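Local structure of 4-hydroxybutyrate CoA-transferase (Porphyromonas gingivalis, 3EH7) at residues Gly157-Gln162 with Ile180-Tyr185; Val16-Ala21 with Gln41-Ala46; Asp300-Ala305 with Ala348-Asn353; Gly354-Ala359 with Glu388-Val393. The protein probably transfers coenzyme A between acyl-CoA thioesters and small carboxylic acids such as acetate or 4-hydroxybutyrate. One frame throughout, in Å; residues are numbered along the deposited sequence.

Contact 1. Residues Gly157-Gln162 with Ile180-Tyr185; sequences GEINRQ and IVMADY
The Tyr185 ring has Asn160 ND2 over one face, 3.3 Å above the ring plane and displaced toward the rim, with the amide inclined to the ring. Glu158 comes at the ring's edge instead: OE2 sits in its plane and accepts a very short hydrogen bond from Tyr185 OH (2.5 Å), with the carboxylate turned almost perpendicular to the ring. Arg161 adds a second flat group. The selenium-bound methyl CE of Met182, a selenomethionine, covers the centre of one guanidinium face, 3.5 Å from Arg161 CZ. At the guanidinium edge Arg161 NH2 donates to Ala183 O (2.9 Å). A bend at chi2 (-44°) folds the arginine back, and its backbone N and NH2 reach that same carbonyl from opposite faces. Asn160 OD1 is likewise gripped from two faces, by Tyr185 N and by Gln162 N, the latter closing an Asx turn. Asn160 ND2 donates in its amide plane to Tyr185 O (2.9 Å) and also donates to Gln126 OE1. Upstream, Gly157-Asn160 and Ile180-Ala183 pair as neighbouring parallel strands of the Rossmann-like N-terminal sheet, with Val181 N on Gly157 O (2.9 Å) among their bonds. Besides Tyr185 OH, the Glu158 carboxylate accepts from the backbone N-H groups of Ser42 and Cys43 at the start of helix 41-49, so its negative charge would probably be stabilised by that helix end.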
loop_
_atom_site.group_PDB
_atom_site.type_symbol
_atom_site.label_atom_id
_atom_site.label_comp_id
_atom_site.label_asym_id
_atom_site.label_seq_id
_atom_site.Cartn_x
_atom_site.Cartn_y
_atom_site.Cartn_z
ATOM N N GLY A 157 25.618 22.352 -9.737
ATOM C CA GLY A 157 26.397 21.235 -9.245
ATOM C C GLY A 157 27.480 21.738 -8.316
ATOM O O GLY A 157 28.331 22.524 -8.723
ATOM N N GLU A 158 27.453 21.272 -7.071
ATOM C CA GLU A 158 28.479 21.639 -6.095
ATOM C C GLU A 158 29.506 20.524 -6.062
ATOM O O GLU A 158 29.260 19.478 -5.454
ATOM C CB GLU A 158 27.859 21.847 -4.706
ATOM C CG GLU A 158 28.842 22.335 -3.659
ATOM C CD GLU A 158 28.168 22.901 -2.416
ATOM O OE1 GLU A 158 27.345 23.827 -2.549
ATOM O OE2 GLU A 158 28.466 22.416 -1.306
ATOM N N ILE A 159 30.638 20.729 -6.728
ATOM C CA ILE A 159 31.649 19.681 -6.840
ATOM C C ILE A 159 32.627 19.743 -5.660
ATOM O O ILE A 159 33.471 20.631 -5.550
ATOM C CB ILE A 159 32.407 19.733 -8.190
ATOM C CG1 ILE A 159 31.414 19.619 -9.344
ATOM C CG2 ILE A 159 33.416 18.613 -8.274
ATOM C CD1 ILE A 159 32.078 19.366 -10.719
ATOM N N ASN A 160 32.486 18.774 -4.771
ATOM C CA ASN A 160 33.277 18.734 -3.556
ATOM C C ASN A 160 34.396 17.688 -3.687
ATOM O O ASN A 160 34.156 16.510 -4.014
ATOM C CB ASN A 160 32.336 18.443 -2.381
ATOM C CG ASN A 160 33.033 18.399 -1.024
ATOM O OD1 ASN A 160 34.242 18.645 -0.876
ATOM N ND2 ASN A 160 32.243 18.059 -0.008
ATOM N N ARG A 161 35.615 18.120 -3.427
ATOM C CA ARG A 161 36.759 17.206 -3.517
ATOM C C ARG A 161 36.574 16.035 -2.561
ATOM O O ARG A 161 37.140 14.967 -2.777
ATOM C CB ARG A 161 38.088 17.883 -3.180
ATOM C CG ARG A 161 38.380 19.241 -3.813
ATOM C CD ARG A 161 38.046 19.325 -5.246
ATOM N NE ARG A 161 38.752 20.414 -5.917
ATOM C CZ ARG A 161 38.543 21.713 -5.724
ATOM N NH1 ARG A 161 39.277 22.593 -6.390
ATOM N NH2 ARG A 161 37.610 22.151 -4.879
ATOM N N GLN A 162 35.785 16.241 -1.510
ATOM C CA GLN A 162 35.598 15.217 -0.493
ATOM C C GLN A 162 34.325 14.400 -0.660
ATOM O O GLN A 162 34.096 13.487 0.126
ATOM C CB GLN A 162 35.687 15.846 0.902
ATOM C CG GLN A 162 37.038 16.486 1.151
ATOM C CD GLN A 162 37.285 16.826 2.595
ATOM O OE1 GLN A 162 36.970 16.031 3.481
ATOM N NE2 GLN A 162 37.858 18.017 2.851
ATOM N N ILE A 180 28.633 25.539 -11.870
ATOM C CA ILE A 180 29.487 24.671 -11.070
ATOM C C ILE A 180 30.102 25.484 -9.920
ATOM O O ILE A 180 30.724 26.524 -10.129
ATOM C CB ILE A 180 30.609 24.051 -11.903
ATOM C CG1 ILE A 180 30.029 23.096 -12.945
ATOM C CG2 ILE A 180 31.576 23.291 -11.005
ATOM C CD1 ILE A 180 31.018 22.805 -14.093
ATOM N N VAL A 181 29.905 24.999 -8.707
ATOM C CA VAL A 181 30.470 25.640 -7.543
ATOM C C VAL A 181 31.511 24.700 -6.931
ATOM O O VAL A 181 31.165 23.600 -6.475
ATOM C CB VAL A 181 29.343 25.949 -6.542
ATOM C CG1 VAL A 181 29.937 26.450 -5.227
ATOM C CG2 VAL A 181 28.369 26.960 -7.154
HETATM N N MSE A 182 32.778 25.101 -6.934
HETATM C CA MSE A 182 33.812 24.221 -6.383
HETATM C C MSE A 182 33.801 24.241 -4.845
HETATM O O MSE A 182 33.498 25.262 -4.220
HETATM C CB MSE A 182 35.214 24.568 -6.940
HETATM C CG MSE A 182 35.379 24.432 -8.488
HETATM SE SE MSE A 182 34.777 22.747 -9.211
HETATM C CE MSE A 182 36.016 21.606 -8.187
ATOM N N ALA A 183 34.116 23.108 -4.234
ATOM C CA ALA A 183 34.181 23.034 -2.773
ATOM C C ALA A 183 35.188 21.987 -2.265
ATOM O O ALA A 183 35.651 21.126 -3.012
ATOM C CB ALA A 183 32.813 22.772 -2.214
ATOM N N ASP A 184 35.515 22.074 -0.980
ATOM C CA ASP A 184 36.393 21.091 -0.337
ATOM C C ASP A 184 36.095 21.056 1.161
ATOM O O ASP A 184 36.592 21.864 1.933
ATOM C CB ASP A 184 37.864 21.433 -0.620
ATOM C CG ASP A 184 38.839 20.363 -0.106
ATOM O OD1 ASP A 184 38.390 19.261 0.288
ATOM O OD2 ASP A 184 40.063 20.646 -0.095
ATOM N N TYR A 185 35.236 20.145 1.576
ATOM C CA TYR A 185 34.824 20.137 2.968
ATOM C C TYR A 185 34.297 18.764 3.288
ATOM O O TYR A 185 33.793 18.089 2.402
ATOM C CB TYR A 185 33.768 21.221 3.269
ATOM C CG TYR A 185 32.470 21.083 2.499
ATOM C CD1 TYR A 185 31.560 20.061 2.795
ATOM C CD2 TYR A 185 32.150 21.962 1.474
ATOM C CE1 TYR A 185 30.379 19.914 2.089
ATOM C CE2 TYR A 185 30.971 21.818 0.745
ATOM C CZ TYR A 185 30.086 20.788 1.051
ATOM O OH TYR A 185 28.894 20.628 0.357
#

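Contact 2. Residues Val16-Ala21 with Gln41-Ala46; sequences VSAEEA and QSCVDA
Ala18 and Ala46 press their methyl groups together, CB to CB at 3.9 Å, in a close approach between two helix surfaces lined here by small residues. The Ala18 methyl also comes over the backbone of the second helix, 3.5 Å from Ser42 O, and touches the CB of Ser42 on one flank and, more distantly, the sulfur of Cys43 (Ala18 CB to Cys43 SG 4.4 Å). In return, Ala46 CB rests against the first turn of the other helix, 3.6 Å from Ala18 O and 3.8 Å from Glu19 N. No hydrogen bond joins the two segments; the meeting is one of small groups fitted against main chain. Helices 18-22 and 41-49 lie on the same face of the parallel N-terminal sheet, a Rossmann-like arrangement in which Val181 of strand 179-183 touches Ala18, Ala21 and Cys43. Cys43 and Ala21 also reach Ile156 on the next strand, 154-160. Farther out, Ser17 fixes the start of the first helix as its N-cap: Ser17 OG accepts from Glu20 N at 3.0 Å in a nearly straight bond (168°). Val16, just before it, is tied by its backbone to Ile180. The start of the second helix is held in turn by Tyr185 OH, which takes the N-H of Gln41. At the solvent side, Glu19 OE2 accepts from Gln50 NE2, just past the end of helix 41-49.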
loop_
_atom_site.group_PDB
_atom_site.type_symbol
_atom_site.label_atom_id
_atom_site.label_comp_id
_atom_site.label_asym_id
_atom_site.label_seq_id
_atom_site.Cartn_x
_atom_site.Cartn_y
_atom_site.Cartn_z
ATOM N N VAL A 16 31.665 29.107 -10.771
ATOM C CA VAL A 16 31.343 30.386 -10.126
ATOM C C VAL A 16 31.371 30.174 -8.623
ATOM O O VAL A 16 31.460 29.048 -8.153
ATOM C CB VAL A 16 29.932 30.924 -10.528
ATOM C CG1 VAL A 16 29.793 31.056 -12.042
ATOM C CG2 VAL A 16 28.856 30.048 -9.960
ATOM N N SER A 17 31.296 31.266 -7.879
ATOM C CA SER A 17 31.210 31.166 -6.441
ATOM C C SER A 17 29.797 30.711 -6.086
ATOM O O SER A 17 28.875 30.879 -6.900
ATOM C CB SER A 17 31.501 32.511 -5.800
ATOM O OG SER A 17 30.370 33.352 -5.908
ATOM N N ALA A 18 29.651 30.150 -4.880
ATOM C CA ALA A 18 28.350 29.743 -4.323
ATOM C C ALA A 18 27.330 30.882 -4.362
ATOM O O ALA A 18 26.160 30.669 -4.687
ATOM C CB ALA A 18 28.512 29.246 -2.871
ATOM N N GLU A 19 27.791 32.081 -4.016
ATOM C CA GLU A 19 26.956 33.279 -3.997
ATOM C C GLU A 19 26.463 33.660 -5.406
ATOM O O GLU A 19 25.295 34.002 -5.593
ATOM C CB GLU A 19 27.751 34.440 -3.369
ATOM C CG GLU A 19 27.187 35.832 -3.654
ATOM C CD GLU A 19 27.731 36.925 -2.721
ATOM O OE1 GLU A 19 28.387 37.852 -3.234
ATOM O OE2 GLU A 19 27.495 36.863 -1.484
ATOM N N GLU A 20 27.378 33.633 -6.377
ATOM C CA GLU A 20 27.049 33.872 -7.783
ATOM C C GLU A 20 26.024 32.829 -8.299
ATOM O O GLU A 20 25.048 33.190 -8.956
ATOM C CB GLU A 20 28.330 33.827 -8.610
ATOM C CG GLU A 20 28.176 33.923 -10.132
ATOM C CD GLU A 20 27.417 35.160 -10.602
ATOM O OE1 GLU A 20 27.461 36.204 -9.891
ATOM O OE2 GLU A 20 26.786 35.072 -11.692
ATOM N N ALA A 21 26.242 31.558 -7.980
ATOM C CA ALA A 21 25.342 30.481 -8.424
ATOM C C ALA A 21 23.911 30.672 -7.913
ATOM O O ALA A 21 22.986 30.718 -8.718
ATOM C CB ALA A 21 25.889 29.065 -8.029
ATOM N N GLN A 41 26.613 22.091 1.209
ATOM C CA GLN A 41 26.828 23.050 2.286
ATOM C C GLN A 41 27.204 24.461 1.837
ATOM O O GLN A 41 26.719 25.420 2.442
ATOM C CB GLN A 41 27.868 22.524 3.288
ATOM C CG GLN A 41 27.432 21.259 3.979
ATOM C CD GLN A 41 28.533 20.624 4.791
ATOM O OE1 GLN A 41 29.379 21.328 5.375
ATOM N NE2 GLN A 41 28.546 19.281 4.826
ATOM N N SER A 42 28.055 24.609 0.815
ATOM C CA SER A 42 28.453 25.960 0.351
ATOM C C SER A 42 27.289 26.754 -0.227
ATOM O O SER A 42 27.137 27.955 0.050
ATOM C CB SER A 42 29.553 25.912 -0.706
ATOM O OG SER A 42 30.658 25.211 -0.210
ATOM N N CYS A 43 26.459 26.097 -1.024
ATOM C CA CYS A 43 25.310 26.786 -1.614
ATOM C C CYS A 43 24.259 27.092 -0.570
ATOM O O CYS A 43 23.627 28.135 -0.632
ATOM C CB CYS A 43 24.710 26.004 -2.771
ATOM S SG CYS A 43 25.797 25.997 -4.226
ATOM N N VAL A 44 24.080 26.198 0.398
ATOM C CA VAL A 44 23.129 26.458 1.469
ATOM C C VAL A 44 23.563 27.684 2.255
ATOM O O VAL A 44 22.735 28.534 2.567
ATOM C CB VAL A 44 22.932 25.254 2.417
ATOM C CG1 VAL A 44 22.268 25.711 3.732
ATOM C CG2 VAL A 44 22.069 24.211 1.765
ATOM N N ASP A 45 24.855 27.800 2.552
ATOM C CA ASP A 45 25.357 28.986 3.255
ATOM C C ASP A 45 25.088 30.252 2.465
ATOM O O ASP A 45 24.675 31.263 3.025
ATOM C CB ASP A 45 26.858 28.904 3.503
ATOM C CG ASP A 45 27.224 27.928 4.588
ATOM O OD1 ASP A 45 26.317 27.324 5.189
ATOM O OD2 ASP A 45 28.435 27.760 4.845
ATOM N N ALA A 46 25.349 30.203 1.162
ATOM C CA ALA A 46 25.053 31.327 0.281
ATOM C C ALA A 46 23.551 31.644 0.263
ATOM O O ALA A 46 23.167 32.806 0.272
ATOM C CB ALA A 46 25.571 31.053 -1.136
#

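Contact 3. Residues Asp300-Ala305 with Ala348-Asn353; sequences DPRVIA and AAWSKN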
loop_
_atom_site.group_PDB
_atom_site.type_symbol
_atom_site.label_atom_id
_atom_site.label_comp_id
_atom_site.label_asym_id
_atom_site.label_seq_id
_atom_site.Cartn_x
_atom_site.Cartn_y
_atom_site.Cartn_z
ATOM N N ASP A 300 11.087 0.725 -5.076
ATOM C CA ASP A 300 9.896 0.235 -5.743
ATOM C C ASP A 300 9.565 -1.137 -5.131
ATOM O O ASP A 300 10.401 -2.027 -5.140
ATOM C CB ASP A 300 10.156 0.069 -7.206
ATOM C CG ASP A 300 8.899 -0.307 -7.985
ATOM O OD1 ASP A 300 8.002 -1.039 -7.488
ATOM O OD2 ASP A 300 8.817 0.132 -9.113
ATOM N N PRO A 301 8.374 -1.284 -4.551
ATOM C CA PRO A 301 8.037 -2.601 -3.984
ATOM C C PRO A 301 8.265 -3.771 -4.949
ATOM O O PRO A 301 8.667 -4.849 -4.522
ATOM C CB PRO A 301 6.578 -2.434 -3.606
ATOM C CG PRO A 301 6.464 -0.963 -3.239
ATOM C CD PRO A 301 7.292 -0.307 -4.327
ATOM N N ARG A 302 8.032 -3.563 -6.243
ATOM C CA ARG A 302 8.261 -4.623 -7.239
ATOM C C ARG A 302 9.736 -4.976 -7.434
ATOM O O ARG A 302 10.053 -6.073 -7.834
ATOM C CB ARG A 302 7.638 -4.234 -8.570
ATOM C CG ARG A 302 6.121 -4.013 -8.456
ATOM C CD ARG A 302 5.607 -3.229 -9.633
ATOM N NE ARG A 302 6.168 -1.883 -9.671
ATOM C CZ ARG A 302 5.859 -0.981 -10.598
ATOM N NH1 ARG A 302 5.009 -1.285 -11.568
ATOM N NH2 ARG A 302 6.421 0.220 -10.578
ATOM N N VAL A 303 10.636 -4.034 -7.161
ATOM C CA VAL A 303 12.077 -4.293 -7.258
ATOM C C VAL A 303 12.572 -4.904 -5.964
ATOM O O VAL A 303 13.327 -5.885 -5.970
ATOM C CB VAL A 303 12.878 -3.008 -7.555
ATOM C CG1 VAL A 303 14.376 -3.304 -7.498
ATOM C CG2 VAL A 303 12.455 -2.433 -8.927
ATOM N N ILE A 304 12.147 -4.314 -4.850
ATOM C CA ILE A 304 12.457 -4.868 -3.548
ATOM C C ILE A 304 12.079 -6.346 -3.540
ATOM O O ILE A 304 12.886 -7.205 -3.108
ATOM C CB ILE A 304 11.697 -4.141 -2.387
ATOM C CG1 ILE A 304 12.125 -2.666 -2.272
ATOM C CG2 ILE A 304 11.956 -4.862 -1.063
ATOM C CD1 ILE A 304 11.156 -1.775 -1.492
ATOM N N ALA A 305 10.874 -6.654 -4.021
ATOM C CA ALA A 305 10.351 -8.052 -4.035
ATOM C C ALA A 305 11.207 -9.078 -4.768
ATOM O O ALA A 305 11.077 -10.295 -4.525
ATOM C CB ALA A 305 8.936 -8.085 -4.646
ATOM N N ALA A 348 8.611 -6.203 1.094
ATOM C CA ALA A 348 8.869 -7.432 1.886
ATOM C C ALA A 348 7.701 -8.413 1.768
ATOM O O ALA A 348 7.884 -9.650 1.749
ATOM C CB ALA A 348 9.132 -7.080 3.399
ATOM N N ALA A 349 6.492 -7.866 1.703
ATOM C CA ALA A 349 5.289 -8.689 1.601
ATOM C C ALA A 349 5.326 -9.512 0.302
ATOM O O ALA A 349 4.765 -10.543 0.272
ATOM C CB ALA A 349 4.043 -7.812 1.623
ATOM N N TRP A 350 5.989 -9.046 -0.766
ATOM C CA TRP A 350 6.102 -9.874 -1.978
ATOM C C TRP A 350 7.415 -10.638 -2.118
ATOM O O TRP A 350 7.590 -11.375 -3.054
ATOM C CB TRP A 350 5.842 -9.036 -3.221
ATOM C CG TRP A 350 4.433 -8.561 -3.323
ATOM C CD1 TRP A 350 3.328 -9.181 -2.843
ATOM C CD2 TRP A 350 3.979 -7.362 -3.958
ATOM N NE1 TRP A 350 2.214 -8.445 -3.135
ATOM C CE2 TRP A 350 2.580 -7.330 -3.830
ATOM C CE3 TRP A 350 4.623 -6.318 -4.630
ATOM C CZ2 TRP A 350 1.797 -6.297 -4.350
ATOM C CZ3 TRP A 350 3.845 -5.288 -5.153
ATOM C CH2 TRP A 350 2.440 -5.280 -4.982
ATOM N N SER A 351 8.342 -10.451 -1.190
ATOM C CA SER A 351 9.613 -11.167 -1.203
ATOM C C SER A 351 9.347 -12.574 -0.745
ATOM O O SER A 351 8.602 -12.763 0.218
ATOM C CB SER A 351 10.603 -10.547 -0.213
ATOM O OG SER A 351 11.815 -11.290 -0.137
ATOM N N LYS A 352 9.973 -13.543 -1.400
ATOM C CA LYS A 352 9.917 -14.933 -0.946
ATOM C C LYS A 352 10.430 -15.026 0.489
ATOM O O LYS A 352 11.532 -14.565 0.778
ATOM C CB LYS A 352 10.718 -15.845 -1.865
ATOM C CG LYS A 352 10.629 -17.346 -1.467
ATOM C CD LYS A 352 11.419 -18.243 -2.389
ATOM C CE LYS A 352 11.478 -19.708 -1.853
ATOM N NZ LYS A 352 12.876 -20.199 -1.466
ATOM N N ASN A 353 9.591 -15.561 1.379
ATOM C CA ASN A 353 9.843 -15.623 2.818
ATOM C C ASN A 353 10.168 -14.252 3.430
ATOM O O ASN A 353 10.899 -14.163 4.403
ATOM C CB ASN A 353 10.961 -16.634 3.109
ATOM C CG ASN A 353 11.273 -16.776 4.599
ATOM O OD1 ASN A 353 10.382 -16.709 5.457
ATOM N ND2 ASN A 353 12.561 -16.968 4.917
HETATM O O HOH W 1 11.454 -12.964 -3.797
#
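Apolar contact centres on Ala305 and Trp350, whose CB atoms meet at 3.5 Å. From there the indole extends back along the short helix 301-304, and its far corner, Trp350 CZ3, comes to 4.2 Å from Pro301 CB and equally near the aliphatic CG of Arg302. Trp350 CG lies anti to the carbonyl carbon (chi1 -67°), which carries the ring toward this helix. On another flank, the CG2 branch of Ile304 approaches the backbone N of Ala348.

Direct hydrogen bonds between the segments are absent, but a water links them, donating to Ala305 O (2.8 Å) and accepting from Lys352 N (2.9 Å). Beside it, Ser351 turns its hydroxyl to the backbone of Asn307 and Met310, anchoring the chain after Trp350.

The charged interactions lie within residues 300-305. Asp300 is the N-cap, and OD1 accepts from Arg302 N from above the carboxylate plane. The arginine then grips the same carboxylate side-on, meeting the syn lone pairs of Asp300 OD1 and OD2: Arg302 NE meets Asp300 OD1 at 3.0 Å in an almost straight bond (176°), and Arg302 NH2 meets Asp300 OD2 at 2.8 Å.

This grip fixes the rotation of the guanidinium, which makes a cation-pi contact with Trp350 of the second subunit, while Trp350 of this chain receives Arg302 of that subunit in return. Asp300 also packs on the neighbour's Trp350. The carboxylate would partly offset the arginine's charge, so the dimer interface here joins an internally paired cation to an indole in each direction.

Contact 4. Residues Gly354-Ala359 with Glu388-Val393; sequences GKSIMA and EVDYVV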
loop_
_atom_site.group_PDB
_atom_site.type_symbol
_atom_site.label_atom_id
_atom_site.label_comp_id
_atom_site.label_asym_id
_atom_site.label_seq_id
_atom_site.Cartn_x
_atom_site.Cartn_y
_atom_site.Cartn_z
ATOM N N GLY A 354 9.629 -13.180 2.849
ATOM C CA GLY A 354 9.844 -11.836 3.355
ATOM C C GLY A 354 9.183 -11.532 4.701
ATOM O O GLY A 354 8.176 -12.155 5.067
ATOM N N LYS A 355 9.770 -10.579 5.439
ATOM C CA LYS A 355 9.303 -10.161 6.764
ATOM C C LYS A 355 9.493 -8.671 6.853
ATOM O O LYS A 355 10.481 -8.196 6.384
ATOM C CB LYS A 355 10.188 -10.750 7.873
ATOM C CG LYS A 355 10.361 -12.250 7.808
ATOM C CD LYS A 355 11.035 -12.832 9.059
ATOM C CE LYS A 355 11.436 -14.255 8.759
ATOM N NZ LYS A 355 12.087 -14.984 9.887
ATOM N N SER A 356 8.550 -7.938 7.439
ATOM C CA SER A 356 8.840 -6.611 7.867
ATOM C C SER A 356 8.585 -6.518 9.354
ATOM O O SER A 356 7.668 -7.153 9.918
ATOM C CB SER A 356 8.036 -5.569 7.113
ATOM O OG SER A 356 6.721 -5.536 7.535
ATOM N N ILE A 357 9.433 -5.717 9.976
ATOM C CA ILE A 357 9.449 -5.527 11.407
ATOM C C ILE A 357 9.342 -4.051 11.721
ATOM O O ILE A 357 10.071 -3.229 11.164
ATOM C CB ILE A 357 10.782 -6.064 12.023
ATOM C CG1 ILE A 357 10.933 -7.549 11.706
ATOM C CG2 ILE A 357 10.830 -5.788 13.535
ATOM C CD1 ILE A 357 12.346 -8.072 11.787
HETATM N N MSE A 358 8.415 -3.721 12.599
HETATM C CA MSE A 358 8.337 -2.403 13.233
HETATM C C MSE A 358 8.976 -2.586 14.639
HETATM O O MSE A 358 8.382 -3.185 15.500
HETATM C CB MSE A 358 6.894 -1.950 13.338
HETATM C CG MSE A 358 6.225 -1.646 11.959
HETATM SE SE MSE A 358 7.143 -0.119 11.135
HETATM C CE MSE A 358 6.481 -0.352 9.339
ATOM N N ALA A 359 10.200 -2.100 14.795
ATOM C CA ALA A 359 11.022 -2.251 15.993
ATOM C C ALA A 359 11.044 -0.920 16.742
ATOM O O ALA A 359 11.549 0.117 16.227
ATOM C CB ALA A 359 12.433 -2.660 15.615
ATOM N N GLU A 388 -1.497 -4.196 6.524
ATOM C CA GLU A 388 -0.181 -4.623 6.036
ATOM C C GLU A 388 0.921 -4.833 7.070
ATOM O O GLU A 388 1.972 -5.395 6.752
ATOM C CB GLU A 388 0.312 -3.710 4.918
ATOM C CG GLU A 388 0.319 -2.248 5.219
ATOM C CD GLU A 388 0.486 -1.429 3.984
ATOM O OE1 GLU A 388 0.914 -2.046 2.974
ATOM O OE2 GLU A 388 0.242 -0.180 4.046
ATOM N N VAL A 389 0.684 -4.426 8.311
ATOM C CA VAL A 389 1.713 -4.569 9.348
ATOM C C VAL A 389 1.984 -6.067 9.541
ATOM O O VAL A 389 1.056 -6.867 9.414
ATOM C CB VAL A 389 1.247 -3.859 10.631
ATOM C CG1 VAL A 389 -0.099 -4.475 11.120
ATOM C CG2 VAL A 389 2.344 -3.909 11.722
ATOM N N ASP A 390 3.236 -6.454 9.818
ATOM C CA ASP A 390 3.627 -7.853 9.906
ATOM C C ASP A 390 4.088 -8.114 11.361
ATOM O O ASP A 390 3.239 -8.322 12.228
ATOM C CB ASP A 390 4.709 -8.077 8.839
ATOM C CG ASP A 390 5.144 -9.501 8.698
ATOM O OD1 ASP A 390 4.528 -10.371 9.341
ATOM O OD2 ASP A 390 6.099 -9.728 7.883
ATOM N N TYR A 391 5.391 -8.016 11.644
ATOM C CA TYR A 391 5.943 -8.108 12.998
ATOM C C TYR A 391 6.076 -6.766 13.679
ATOM O O TYR A 391 6.425 -5.731 13.055
ATOM C CB TYR A 391 7.345 -8.715 12.973
ATOM C CG TYR A 391 7.431 -10.153 12.548
ATOM C CD1 TYR A 391 7.627 -10.481 11.208
ATOM C CD2 TYR A 391 7.369 -11.185 13.480
ATOM C CE1 TYR A 391 7.724 -11.807 10.792
ATOM C CE2 TYR A 391 7.478 -12.532 13.087
ATOM C CZ TYR A 391 7.655 -12.818 11.739
ATOM O OH TYR A 391 7.762 -14.085 11.307
ATOM N N VAL A 392 5.836 -6.777 14.980
ATOM C CA VAL A 392 6.111 -5.630 15.820
ATOM C C VAL A 392 7.015 -6.108 16.932
ATOM O O VAL A 392 6.768 -7.159 17.520
ATOM C CB VAL A 392 4.817 -5.020 16.401
ATOM C CG1 VAL A 392 5.142 -3.904 17.407
ATOM C CG2 VAL A 392 3.900 -4.509 15.262
ATOM N N VAL A 393 8.079 -5.359 17.203
ATOM C CA VAL A 393 9.086 -5.779 18.186
ATOM C C VAL A 393 9.403 -4.671 19.180
ATOM O O VAL A 393 9.703 -3.531 18.780
ATOM C CB VAL A 393 10.411 -6.203 17.497
ATOM C CG1 VAL A 393 11.440 -6.599 18.532
ATOM C CG2 VAL A 393 10.185 -7.355 16.490
HETATM O O HOH W 2 6.406 -12.297 7.188
HETATM O O HOH W 3 5.643 -4.765 10.268
#
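Val389 opens the contact lightly, its CG2 branch approaching CG of Met358, a selenomethionine. Asp390 makes the first polar link: with CG anti to the backbone N (chi1 -175°), its carboxylate reaches across to strand 355-359, and OD2 accepts from Ser356 N (3.1 Å) on its anti side, somewhat out of the carboxylate plane. A water that also donates to Gly354 O gives a second hydrogen to Asp390 OD2 (2.7 Å). Another water accepts from Asp390 N (3.0 Å), bonds to Ser356 OG and donates to Tyr391 O, bridging the segments just where their regular pairing begins. Tyr391 N then donates to Ser356 O (3.0 Å), nearly along the C=O axis, and Ser356 O lies at the edge of the tyrosine ring, in its plane. The aliphatic part of Lys355 runs past the ring, with CD 3.9 Å from Tyr391 CE1, and the lysine's NZ goes on to Leu209 O. Tyr391 O accepts from Met358 N in an almost straight bond (172°). Val392 turns to the other face of the sheet, beside Met358 CB. Val393 N closes the pairing on Met358 O (2.8 Å), and its CG2 is pressed unusually close to Ile357 CG2 (3.4 Å). Strand 355-359 lies between strands 310-314 and 391-394, parallel to both, in the largely parallel, Rossmann-like sheet. Helix 341-350 covers the face bearing Ser356 and Met358, whereas helix 197-208 packs against Ala359 and Val393 on the other.

Overall arrangement
From the N terminus, contact 2 comes first, closing the loop from helix 18-22 through strand 30-33 to helix 41-49. Contact 1 follows, closing the short excursion between adjacent strands 154-160 and 179-183. The two touch, contact 2 lying on the face of the sheet that contact 1 helps build. In the C-terminal half, contact 3 brings helix 301-304 to the end of helix 341-350, and contact 4 begins at the next residue, joining strands 355-359 and 391-394; Ala348 of contact 3 packs on Lys355 and Ser356 of contact 4. All four closures run in series, with no nesting or crossing. The centres of contacts 1 and 4 lie about 41 Å apart, on opposite sides of the chain's centre.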